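Solute-binding protein (Thermoactinomyces vulgaris, PDB 2ZYO) binds cyclodextrins and maltodextrins, here maltotetraose, and probably hands them on for carbohydrate transport across the membrane. Local coordinates at residues A[168-173]-A[228-233]; A[174-179]-A[245-250]. All blocks are in the same frame, centred on the assembly; numbering follows the deposited sequence.

In the fold
Interactions 1 and 2 hold neighbouring elements: strands 165-169 and 242-247 lie side by side and parallel in the mixed sheet, strand 165-169 leads into helix 174-183, and helix 230-238 leads into strand 242-247. Their centres are about 9 Å apart, and the two touch directly, as where Glu170 meets Tyr176. Both are largely buried, but the centre of interaction 1 lies about 17 Å from the centre of the chain, that of interaction 2 about 10 Å, and one edge of interaction 1 reaches solvent at Lys229. Interaction 1 mixes leucine and valine packing with amides, a carboxylate and a water. Interaction 2 is chiefly aromatic and meets two glucose units; interaction 1 meets one of these through Asn173.

Interaction 1: A[168-173]-A[228-233]; sequences LFEANN and LKADTV. With GLC (alpha-D-glucopyranose), chain B.
Leu228 is the bump in this contact, pushing its two methyls against the turn that follows strand 165-169. CD1 lies 3.5 Å from Glu170 CA and equally close to OD1 of Asn172, while CD2 rests against the carbonyl oxygen of Phe169. A chi1 of 67° sets the Leu228 branch against the turn, CD1 toward Asn172 and Glu170, CD2 toward Phe169. Asn172 ND2 donates to Leu228 O over 2.9 Å in a nearly straight bond (170°), the acceptor lying in the plane of the amide. The other end of that amide, OD1, accepts a hydrogen bond from a water at 2.8 Å. This water also donates to Glu170 OE1 and accepts from Lys229 NZ, so it links the lysine to a carboxylate that its ammonium does not reach directly.

The Glu170 chain runs on extended beyond CG and lays its carboxylate beside the first turn of helix 230-238, OE2 3.2 Å from Ala230 CB. The helix start and the nearby lysine would probably favour the charged form. Asn173 ND2 approaches OE1 at 3.1 Å, well out of the carboxylate plane (48°), a bond that steadies the Asn173 amide. At the far end, Leu168 and Val233 lie alongside each other, pointing opposite ways, Leu168 CG 4.2 Å from Val233 CG2, and that same methyl packs on the Phe169-Glu170 peptide.

Asn173 OD1 caps the backbone N of Tyr175 and accepts a hydrogen bond from glucose O6 of chain B at 3.0 Å. The arrangement is thus a type I beta turn, Glu170 to Asn173, joining a strand to an N-capped helix, with Glu170 as a second-shell support for Asn173 in the glycan pocket of this solute-binding protein.

Interaction 2: A[174-179]-A[245-250]; sequences FYYTYF and VINGPW. With GLC (alpha-D-glucopyranose), chain C; GLC (alpha-D-glucopyranose), chain B.
Tyr175 and Tyr176, on the first turn of helix 174-183, face strand 242-247 and Trp250 across part of the glycan pocket of this periplasmic-binding-protein-type fold. The helix and strand segments pass 9.3 Å apart at 111°, a gap filled by side chains. Farthest from the sugar, Phe179 and Ile246 reach toward each other from the helix and the strand, methyl CD1 of Ile246 lying 3.9 Å from Phe179 CE2. Next, the Tyr176 ring fits between the Ile246 carbonyl and the sugar, with Tyr175 CD2 over its face and Asn247 OD1 at its edge. Beside the sugar, the Tyr175 hydroxyl presses 3.4 Å from CH2 at the indole edge of Trp250, the two rings oblique at 52°.

The indole itself fills a slot: Gly248 CA backs one face, and C1 of the chain C glucose lies over the other, toward its rim, while C4 of that sugar sits over the centre of the Tyr175 ring. Were Trp250 replaced by alanine, the chain C glucose would probably lose the flat surface under C1, and the Tyr175 hydroxyl its neighbour at CH2. Asn247 OD1 takes weak hydrogen bonds from Gly248 N, at 2.9 Å, and from Trp250 NE1, at 3.0 Å.

Interaction 1: A[168-173]-A[228-233]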
ATOM      1  N   LEU A 168      -9.334 -10.150  15.141  1.00  8.68           N
ATOM      2  CA  LEU A 168      -8.336  -9.310  15.788  1.00  8.78           C
ATOM      3  C   LEU A 168      -7.555  -8.559  14.720  1.00  8.69           C
ATOM      4  O   LEU A 168      -7.101  -9.157  13.748  1.00  9.34           O
ATOM      5  CB  LEU A 168      -7.392 -10.176  16.628  1.00 10.43           C
ATOM      6  CG  LEU A 168      -6.179  -9.542  17.313  1.00 11.77           C
ATOM      7  CD1 LEU A 168      -6.592  -8.543  18.386  1.00 11.82           C
ATOM      8  CD2 LEU A 168      -5.311 -10.638  17.912  1.00 12.31           C
ATOM      9  N   PHE A 169      -7.406  -7.250  14.894  1.00  8.63           N
ATOM     10  CA  PHE A 169      -6.582  -6.455  13.985  1.00  8.71           C
ATOM     11  C   PHE A 169      -6.109  -5.166  14.644  1.00  8.29           C
ATOM     12  O   PHE A 169      -6.498  -4.868  15.778  1.00  9.72           O
ATOM     13  CB  PHE A 169      -7.295  -6.203  12.638  1.00  9.67           C
ATOM     14  CG  PHE A 169      -8.370  -5.142  12.678  1.00  9.45           C
ATOM     15  CD1 PHE A 169      -8.152  -3.896  12.089  1.00  9.97           C
ATOM     16  CD2 PHE A 169      -9.612  -5.398  13.261  1.00 11.30           C
ATOM     17  CE1 PHE A 169      -9.140  -2.915  12.103  1.00 10.11           C
ATOM     18  CE2 PHE A 169     -10.608  -4.420  13.280  1.00 11.78           C
ATOM     19  CZ  PHE A 169     -10.369  -3.175  12.697  1.00 10.34           C
ATOM     20  N   GLU A 170      -5.260  -4.422  13.936  1.00  8.71           N
ATOM     21  CA  GLU A 170      -4.729  -3.150  14.423  1.00 10.68           C
ATOM     22  C   GLU A 170      -5.775  -2.043  14.347  1.00 10.39           C
ATOM     23  O   GLU A 170      -5.653  -1.109  13.543  1.00 11.12           O
ATOM     24  CB  GLU A 170      -3.483  -2.752  13.633  1.00 12.69           C
ATOM     25  CG  GLU A 170      -2.216  -3.438  14.075  1.00 15.82           C
ATOM     26  CD  GLU A 170      -0.984  -2.764  13.511  1.00 14.89           C
ATOM     27  OE1 GLU A 170      -0.729  -1.592  13.864  1.00 16.29           O
ATOM     28  OE2 GLU A 170      -0.277  -3.407  12.714  1.00 16.50           O
ATOM     29  N   ALA A 171      -6.790  -2.150  15.202  1.00  9.63           N
ATOM     30  CA  ALA A 171      -7.925  -1.225  15.198  1.00  9.98           C
ATOM     31  C   ALA A 171      -7.588   0.157  15.765  1.00 10.04           C
ATOM     32  O   ALA A 171      -8.445   1.036  15.812  1.00 11.45           O
ATOM     33  CB  ALA A 171      -9.116  -1.836  15.938  1.00 12.78           C
ATOM     34  N   ASN A 172      -6.341   0.334  16.196  1.00 11.34           N
ATOM     35  CA  ASN A 172      -5.853   1.634  16.656  1.00 10.46           C
ATOM     36  C   ASN A 172      -4.910   2.289  15.642  1.00 10.66           C
ATOM     37  O   ASN A 172      -4.181   3.230  15.965  1.00 10.47           O
ATOM     38  CB  ASN A 172      -5.183   1.503  18.032  1.00 11.11           C
ATOM     39  CG  ASN A 172      -4.032   0.502  18.040  1.00 12.61           C
ATOM     40  OD1 ASN A 172      -3.725  -0.134  17.029  1.00 13.30           O
ATOM     41  ND2 ASN A 172      -3.385   0.364  19.194  1.00 14.13           N
ATOM     42  N   ASN A 173      -4.945   1.779  14.415  1.00 10.38           N
ATOM     43  CA  ASN A 173      -4.078   2.240  13.336  1.00  9.44           C
ATOM     44  C   ASN A 173      -4.932   2.596  12.126  1.00  8.96           C
ATOM     45  O   ASN A 173      -5.603   1.730  11.562  1.00  9.89           O
ATOM     46  CB  ASN A 173      -3.065   1.140  12.988  1.00  9.60           C
ATOM     47  CG  ASN A 173      -1.999   1.592  11.995  1.00  8.97           C
ATOM     48  OD1 ASN A 173      -2.221   2.472  11.162  1.00 11.75           O
ATOM     49  ND2 ASN A 173      -0.831   0.960  12.067  1.00 11.86           N
ATOM     50  N   LEU A 228      -2.851  -2.419  21.685  1.00 21.51           N
ATOM     51  CA  LEU A 228      -2.317  -3.444  20.787  1.00 21.73           C
ATOM     52  C   LEU A 228      -1.358  -2.883  19.735  1.00 20.93           C
ATOM     53  O   LEU A 228      -1.417  -1.702  19.387  1.00 20.94           O
ATOM     54  CB  LEU A 228      -3.458  -4.237  20.124  1.00 23.91           C
ATOM     55  CG  LEU A 228      -4.398  -3.544  19.129  1.00 23.68           C
ATOM     56  CD1 LEU A 228      -3.797  -3.520  17.733  1.00 25.79           C
ATOM     57  CD2 LEU A 228      -5.754  -4.231  19.094  1.00 24.79           C
ATOM     58  N   LYS A 229      -0.474  -3.749  19.248  1.00 19.85           N
ATOM     59  CA  LYS A 229       0.454  -3.422  18.169  1.00 19.90           C
ATOM     60  C   LYS A 229       0.438  -4.537  17.124  1.00 18.28           C
ATOM     61  O   LYS A 229      -0.255  -5.541  17.298  1.00 17.68           O
ATOM     62  CB  LYS A 229       1.870  -3.223  18.722  1.00 22.49           C
ATOM     63  CG  LYS A 229       2.144  -1.831  19.295  1.00 26.33           C
ATOM     64  CD  LYS A 229       2.928  -0.940  18.321  1.00 30.38           C
ATOM     65  CE  LYS A 229       2.052  -0.333  17.221  1.00 32.12           C
ATOM     66  NZ  LYS A 229       1.068   0.664  17.738  1.00 33.92           N
ATOM     67  N   ALA A 230       1.200  -4.357  16.046  1.00 17.79           N
ATOM     68  CA  ALA A 230       1.301  -5.358  14.979  1.00 17.67           C
ATOM     69  C   ALA A 230       1.656  -6.745  15.513  1.00 17.59           C
ATOM     70  O   ALA A 230       1.087  -7.750  15.077  1.00 17.02           O
ATOM     71  CB  ALA A 230       2.313  -4.921  13.930  1.00 17.71           C
ATOM     72  N   ASP A 231       2.585  -6.794  16.465  1.00 18.22           N
ATOM     73  CA  ASP A 231       3.049  -8.065  17.013  1.00 18.75           C
ATOM     74  C   ASP A 231       1.992  -8.794  17.840  1.00 18.12           C
ATOM     75  O   ASP A 231       1.996 -10.024  17.908  1.00 17.98           O
ATOM     76  CB  ASP A 231       4.318  -7.877  17.841  1.00 22.40           C
ATOM     77  CG  ASP A 231       5.010  -9.189  18.130  1.00 23.73           C
ATOM     78  OD1 ASP A 231       5.653  -9.739  17.209  1.00 27.74           O
ATOM     79  OD2 ASP A 231       4.898  -9.677  19.273  1.00 28.67           O
ATOM     80  N   THR A 232       1.100  -8.034  18.475  1.00 18.05           N
ATOM     81  CA  THR A 232      -0.026  -8.608  19.210  1.00 17.72           C
ATOM     82  C   THR A 232      -0.905  -9.407  18.247  1.00 16.08           C
ATOM     83  O   THR A 232      -1.250 -10.558  18.515  1.00 15.84           O
ATOM     84  CB  THR A 232      -0.884  -7.512  19.886  1.00 19.42           C
ATOM     85  OG1 THR A 232      -0.030  -6.523  20.475  1.00 22.12           O
ATOM     86  CG2 THR A 232      -1.786  -8.110  20.957  1.00 21.79           C
ATOM     87  N   VAL A 233      -1.242  -8.780  17.122  1.00 14.84           N
ATOM     88  CA  VAL A 233      -2.087  -9.386  16.093  1.00 13.04           C
ATOM     89  C   VAL A 233      -1.399 -10.595  15.458  1.00 11.83           C
ATOM     90  O   VAL A 233      -1.985 -11.677  15.373  1.00 12.38           O
ATOM     91  CB  VAL A 233      -2.465  -8.346  15.004  1.00 11.94           C
ATOM     92  CG1 VAL A 233      -3.311  -8.978  13.903  1.00 12.36           C
ATOM     93  CG2 VAL A 233      -3.196  -7.167  15.629  1.00 12.35           C
TER
HETATM   94  C1  GLC B   2       1.213   2.941   6.697  1.00 46.39           C
HETATM   95  C2  GLC B   2       2.060   4.065   6.097  1.00 46.53           C
HETATM   96  C3  GLC B   2       2.980   4.652   7.164  1.00 46.74           C
HETATM   97  C4  GLC B   2       2.160   5.115   8.372  1.00 46.93           C
HETATM   98  C5  GLC B   2       1.294   3.960   8.889  1.00 46.61           C
HETATM   99  C6  GLC B   2       0.358   4.386  10.001  1.00 46.31           C
HETATM  100  O2  GLC B   2       2.836   3.557   5.025  1.00 46.51           O
HETATM  101  O3  GLC B   2       3.706   5.745   6.625  1.00 47.80           O
HETATM  102  O4  GLC B   2       3.033   5.556   9.402  1.00 47.23           O
HETATM  103  O5  GLC B   2       0.478   3.424   7.822  1.00 46.58           O
HETATM  104  O6  GLC B   2       0.578   3.621  11.175  1.00 46.84           O
HETATM  105  O   HOH W   1      -1.142  -0.024  16.061  1.00 27.75           O

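Interaction 2: A[174-179]-A[245-250]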
ATOM      1  N   PHE A 174      -4.908   3.873  11.747  1.00  8.99           N
ATOM      2  CA  PHE A 174      -5.740   4.403  10.660  1.00  8.98           C
ATOM      3  C   PHE A 174      -5.510   3.715   9.315  1.00  9.25           C
ATOM      4  O   PHE A 174      -6.428   3.624   8.496  1.00  9.04           O
ATOM      5  CB  PHE A 174      -5.537   5.916  10.535  1.00  9.36           C
ATOM      6  CG  PHE A 174      -6.383   6.572   9.471  1.00  9.53           C
ATOM      7  CD1 PHE A 174      -7.772   6.575   9.561  1.00 10.03           C
ATOM      8  CD2 PHE A 174      -5.780   7.215   8.392  1.00 10.64           C
ATOM      9  CE1 PHE A 174      -8.550   7.194   8.584  1.00  9.38           C
ATOM     10  CE2 PHE A 174      -6.551   7.839   7.412  1.00  9.50           C
ATOM     11  CZ  PHE A 174      -7.938   7.827   7.509  1.00 10.43           C
ATOM     12  N   TYR A 175      -4.292   3.228   9.082  1.00  9.67           N
ATOM     13  CA  TYR A 175      -4.029   2.468   7.864  1.00  9.11           C
ATOM     14  C   TYR A 175      -4.996   1.282   7.744  1.00  8.28           C
ATOM     15  O   TYR A 175      -5.500   0.982   6.656  1.00 10.07           O
ATOM     16  CB  TYR A 175      -2.570   1.983   7.791  1.00  8.37           C
ATOM     17  CG  TYR A 175      -2.342   1.118   6.574  1.00  8.93           C
ATOM     18  CD1 TYR A 175      -2.099   1.691   5.327  1.00 10.52           C
ATOM     19  CD2 TYR A 175      -2.426  -0.273   6.658  1.00  8.99           C
ATOM     20  CE1 TYR A 175      -1.923   0.901   4.196  1.00 10.93           C
ATOM     21  CE2 TYR A 175      -2.253  -1.073   5.534  1.00  9.29           C
ATOM     22  CZ  TYR A 175      -2.004  -0.477   4.307  1.00 10.16           C
ATOM     23  OH  TYR A 175      -1.838  -1.266   3.195  1.00 11.19           O
ATOM     24  N   TYR A 176      -5.253   0.624   8.872  1.00  9.20           N
ATOM     25  CA  TYR A 176      -6.086  -0.572   8.907  1.00  8.43           C
ATOM     26  C   TYR A 176      -7.573  -0.250   9.004  1.00  7.95           C
ATOM     27  O   TYR A 176      -8.403  -0.941   8.408  1.00  8.79           O
ATOM     28  CB  TYR A 176      -5.653  -1.488  10.059  1.00  9.13           C
ATOM     29  CG  TYR A 176      -4.274  -2.077   9.856  1.00  9.92           C
ATOM     30  CD1 TYR A 176      -4.110  -3.315   9.236  1.00 10.02           C
ATOM     31  CD2 TYR A 176      -3.129  -1.387  10.264  1.00  9.20           C
ATOM     32  CE1 TYR A 176      -2.846  -3.858   9.034  1.00 10.19           C
ATOM     33  CE2 TYR A 176      -1.857  -1.923  10.062  1.00 10.43           C
ATOM     34  CZ  TYR A 176      -1.725  -3.160   9.451  1.00 12.25           C
ATOM     35  OH  TYR A 176      -0.476  -3.702   9.249  1.00 13.40           O
ATOM     36  N   THR A 177      -7.899   0.811   9.737  1.00  7.12           N
ATOM     37  CA  THR A 177      -9.291   1.174   9.989  1.00  7.81           C
ATOM     38  C   THR A 177      -9.881   2.065   8.904  1.00  7.84           C
ATOM     39  O   THR A 177     -11.060   2.417   8.967  1.00  7.93           O
ATOM     40  CB  THR A 177      -9.449   1.895  11.336  1.00  7.18           C
ATOM     41  OG1 THR A 177      -8.703   3.115  11.306  1.00  8.44           O
ATOM     42  CG2 THR A 177      -8.954   1.023  12.472  1.00  8.06           C
ATOM     43  N   TYR A 178      -9.074   2.427   7.907  1.00  7.95           N
ATOM     44  CA  TYR A 178      -9.547   3.306   6.838  1.00  8.56           C
ATOM     45  C   TYR A 178     -10.895   2.878   6.255  1.00  8.89           C
ATOM     46  O   TYR A 178     -11.762   3.726   6.022  1.00  8.41           O
ATOM     47  CB  TYR A 178      -8.514   3.447   5.718  1.00  9.18           C
ATOM     48  CG  TYR A 178      -9.000   4.326   4.587  1.00  9.96           C
ATOM     49  CD1 TYR A 178      -9.178   5.696   4.773  1.00 11.83           C
ATOM     50  CD2 TYR A 178      -9.300   3.786   3.338  1.00 12.00           C
ATOM     51  CE1 TYR A 178      -9.630   6.509   3.742  1.00 11.26           C
ATOM     52  CE2 TYR A 178      -9.757   4.592   2.302  1.00 12.42           C
ATOM     53  CZ  TYR A 178      -9.918   5.951   2.512  1.00 13.57           C
ATOM     54  OH  TYR A 178     -10.366   6.764   1.492  1.00 17.05           O
ATOM     55  N   PHE A 179     -11.077   1.574   6.038  1.00  8.24           N
ATOM     56  CA  PHE A 179     -12.318   1.077   5.433  1.00  7.91           C
ATOM     57  C   PHE A 179     -13.560   1.479   6.226  1.00  8.37           C
ATOM     58  O   PHE A 179     -14.620   1.703   5.645  1.00  9.10           O
ATOM     59  CB  PHE A 179     -12.267  -0.438   5.166  1.00  8.77           C
ATOM     60  CG  PHE A 179     -12.539  -1.298   6.374  1.00  9.79           C
ATOM     61  CD1 PHE A 179     -13.807  -1.833   6.590  1.00 10.04           C
ATOM     62  CD2 PHE A 179     -11.524  -1.595   7.281  1.00 10.09           C
ATOM     63  CE1 PHE A 179     -14.066  -2.640   7.700  1.00 10.57           C
ATOM     64  CE2 PHE A 179     -11.772  -2.399   8.397  1.00 10.27           C
ATOM     65  CZ  PHE A 179     -13.046  -2.925   8.606  1.00 10.92           C
ATOM     66  N   VAL A 245      -7.881 -12.216  10.962  1.00  8.28           N
ATOM     67  CA  VAL A 245      -7.283 -10.898  11.146  1.00  7.91           C
ATOM     68  C   VAL A 245      -7.533 -10.045   9.905  1.00  7.48           C
ATOM     69  O   VAL A 245      -7.865 -10.571   8.837  1.00  8.16           O
ATOM     70  CB  VAL A 245      -5.750 -10.965  11.436  1.00  6.94           C
ATOM     71  CG1 VAL A 245      -5.457 -11.808  12.677  1.00  7.94           C
ATOM     72  CG2 VAL A 245      -4.971 -11.489  10.229  1.00  8.71           C
ATOM     73  N   ILE A 246      -7.401  -8.730  10.058  1.00  6.92           N
ATOM     74  CA  ILE A 246      -7.360  -7.831   8.913  1.00  7.22           C
ATOM     75  C   ILE A 246      -5.911  -7.381   8.775  1.00  8.08           C
ATOM     76  O   ILE A 246      -5.388  -6.667   9.631  1.00  9.42           O
ATOM     77  CB  ILE A 246      -8.317  -6.624   9.066  1.00  8.42           C
ATOM     78  CG1 ILE A 246      -9.767  -7.107   9.182  1.00  8.71           C
ATOM     79  CG2 ILE A 246      -8.160  -5.664   7.884  1.00  8.47           C
ATOM     80  CD1 ILE A 246     -10.772  -6.019   9.493  1.00 10.11           C
ATOM     81  N   ASN A 247      -5.258  -7.835   7.709  1.00  7.09           N
ATOM     82  CA  ASN A 247      -3.842  -7.556   7.501  1.00  8.32           C
ATOM     83  C   ASN A 247      -3.474  -7.721   6.035  1.00  8.34           C
ATOM     84  O   ASN A 247      -4.288  -8.185   5.236  1.00  8.96           O
ATOM     85  CB  ASN A 247      -2.987  -8.476   8.381  1.00  8.52           C
ATOM     86  CG  ASN A 247      -1.668  -7.842   8.791  1.00 10.28           C
ATOM     87  OD1 ASN A 247      -1.323  -6.738   8.356  1.00  9.74           O
ATOM     88  ND2 ASN A 247      -0.921  -8.541   9.643  1.00 12.84           N
ATOM     89  N   GLY A 248      -2.251  -7.330   5.686  1.00 10.74           N
ATOM     90  CA  GLY A 248      -1.797  -7.368   4.301  1.00 10.83           C
ATOM     91  C   GLY A 248      -0.924  -8.560   3.964  1.00 11.92           C
ATOM     92  O   GLY A 248      -0.609  -9.371   4.835  1.00 12.66           O
ATOM     93  N   PRO A 249      -0.529  -8.672   2.685  1.00 12.62           N
ATOM     94  CA  PRO A 249       0.259  -9.791   2.157  1.00 13.66           C
ATOM     95  C   PRO A 249       1.631  -9.950   2.816  1.00 12.70           C
ATOM     96  O   PRO A 249       2.209 -11.040   2.773  1.00 14.32           O
ATOM     97  CB  PRO A 249       0.416  -9.443   0.672  1.00 14.10           C
ATOM     98  CG  PRO A 249       0.169  -7.979   0.588  1.00 15.30           C
ATOM     99  CD  PRO A 249      -0.849  -7.689   1.636  1.00 13.05           C
ATOM    100  N   TRP A 250       2.126  -8.876   3.430  1.00 13.64           N
ATOM    101  CA  TRP A 250       3.423  -8.871   4.119  1.00 13.63           C
ATOM    102  C   TRP A 250       3.516  -9.848   5.297  1.00 14.51           C
ATOM    103  O   TRP A 250       4.616 -10.203   5.731  1.00 17.29           O
ATOM    104  CB  TRP A 250       3.764  -7.452   4.596  1.00 13.32           C
ATOM    105  CG  TRP A 250       2.654  -6.790   5.370  1.00 12.51           C
ATOM    106  CD1 TRP A 250       2.346  -6.974   6.689  1.00 11.77           C
ATOM    107  CD2 TRP A 250       1.708  -5.839   4.865  1.00 12.41           C
ATOM    108  NE1 TRP A 250       1.261  -6.201   7.036  1.00 13.12           N
ATOM    109  CE2 TRP A 250       0.852  -5.493   5.936  1.00 11.83           C
ATOM    110  CE3 TRP A 250       1.499  -5.246   3.613  1.00 13.25           C
ATOM    111  CZ2 TRP A 250      -0.196  -4.578   5.793  1.00 13.35           C
ATOM    112  CZ3 TRP A 250       0.454  -4.336   3.469  1.00 12.06           C
ATOM    113  CH2 TRP A 250      -0.379  -4.012   4.555  1.00 12.36           C
TER
HETATM  114  C1  GLC C   1       2.061  -2.275   6.103  1.00 42.34           C
HETATM  115  C2  GLC C   1       2.226  -1.295   4.913  1.00 42.88           C
HETATM  116  C3  GLC C   1       2.511   0.154   5.360  1.00 43.19           C
HETATM  117  C4  GLC C   1       1.597   0.579   6.510  1.00 43.64           C
HETATM  118  C5  GLC C   1       1.646  -0.466   7.622  1.00 42.91           C
HETATM  119  C6  GLC C   1       0.757  -0.121   8.808  1.00 42.88           C
HETATM  120  O1  GLC C   1       3.278  -2.581   6.688  1.00 41.75           O
HETATM  121  O2  GLC C   1       3.270  -1.743   4.050  1.00 42.91           O
HETATM  122  O3  GLC C   1       2.309   1.036   4.263  1.00 43.54           O
HETATM  123  O4  GLC C   1       2.032   1.853   7.022  1.00 45.77           O
HETATM  124  O5  GLC C   1       1.193  -1.733   7.110  1.00 42.49           O
HETATM  125  O6  GLC C   1       1.507   0.447   9.872  1.00 41.02           O
HETATM  126  C1  GLC B   2       1.213   2.941   6.697  1.00 46.39           C
HETATM  127  C2  GLC B   2       2.060   4.065   6.097  1.00 46.53           C
HETATM  128  C3  GLC B   2       2.980   4.652   7.164  1.00 46.74           C
HETATM  129  C4  GLC B   2       2.160   5.115   8.372  1.00 46.93           C
HETATM  130  C5  GLC B   2       1.294   3.960   8.889  1.00 46.61           C
HETATM  131  C6  GLC B   2       0.358   4.386  10.001  1.00 46.31           C
HETATM  132  O2  GLC B   2       2.836   3.557   5.025  1.00 46.51           O
HETATM  133  O3  GLC B   2       3.706   5.745   6.625  1.00 47.80           O
HETATM  134  O4  GLC B   2       3.033   5.556   9.402  1.00 47.23           O
HETATM  135  O5  GLC B   2       0.478   3.424   7.822  1.00 46.58           O
HETATM  136  O6  GLC B   2       0.578   3.621  11.175  1.00 46.84           O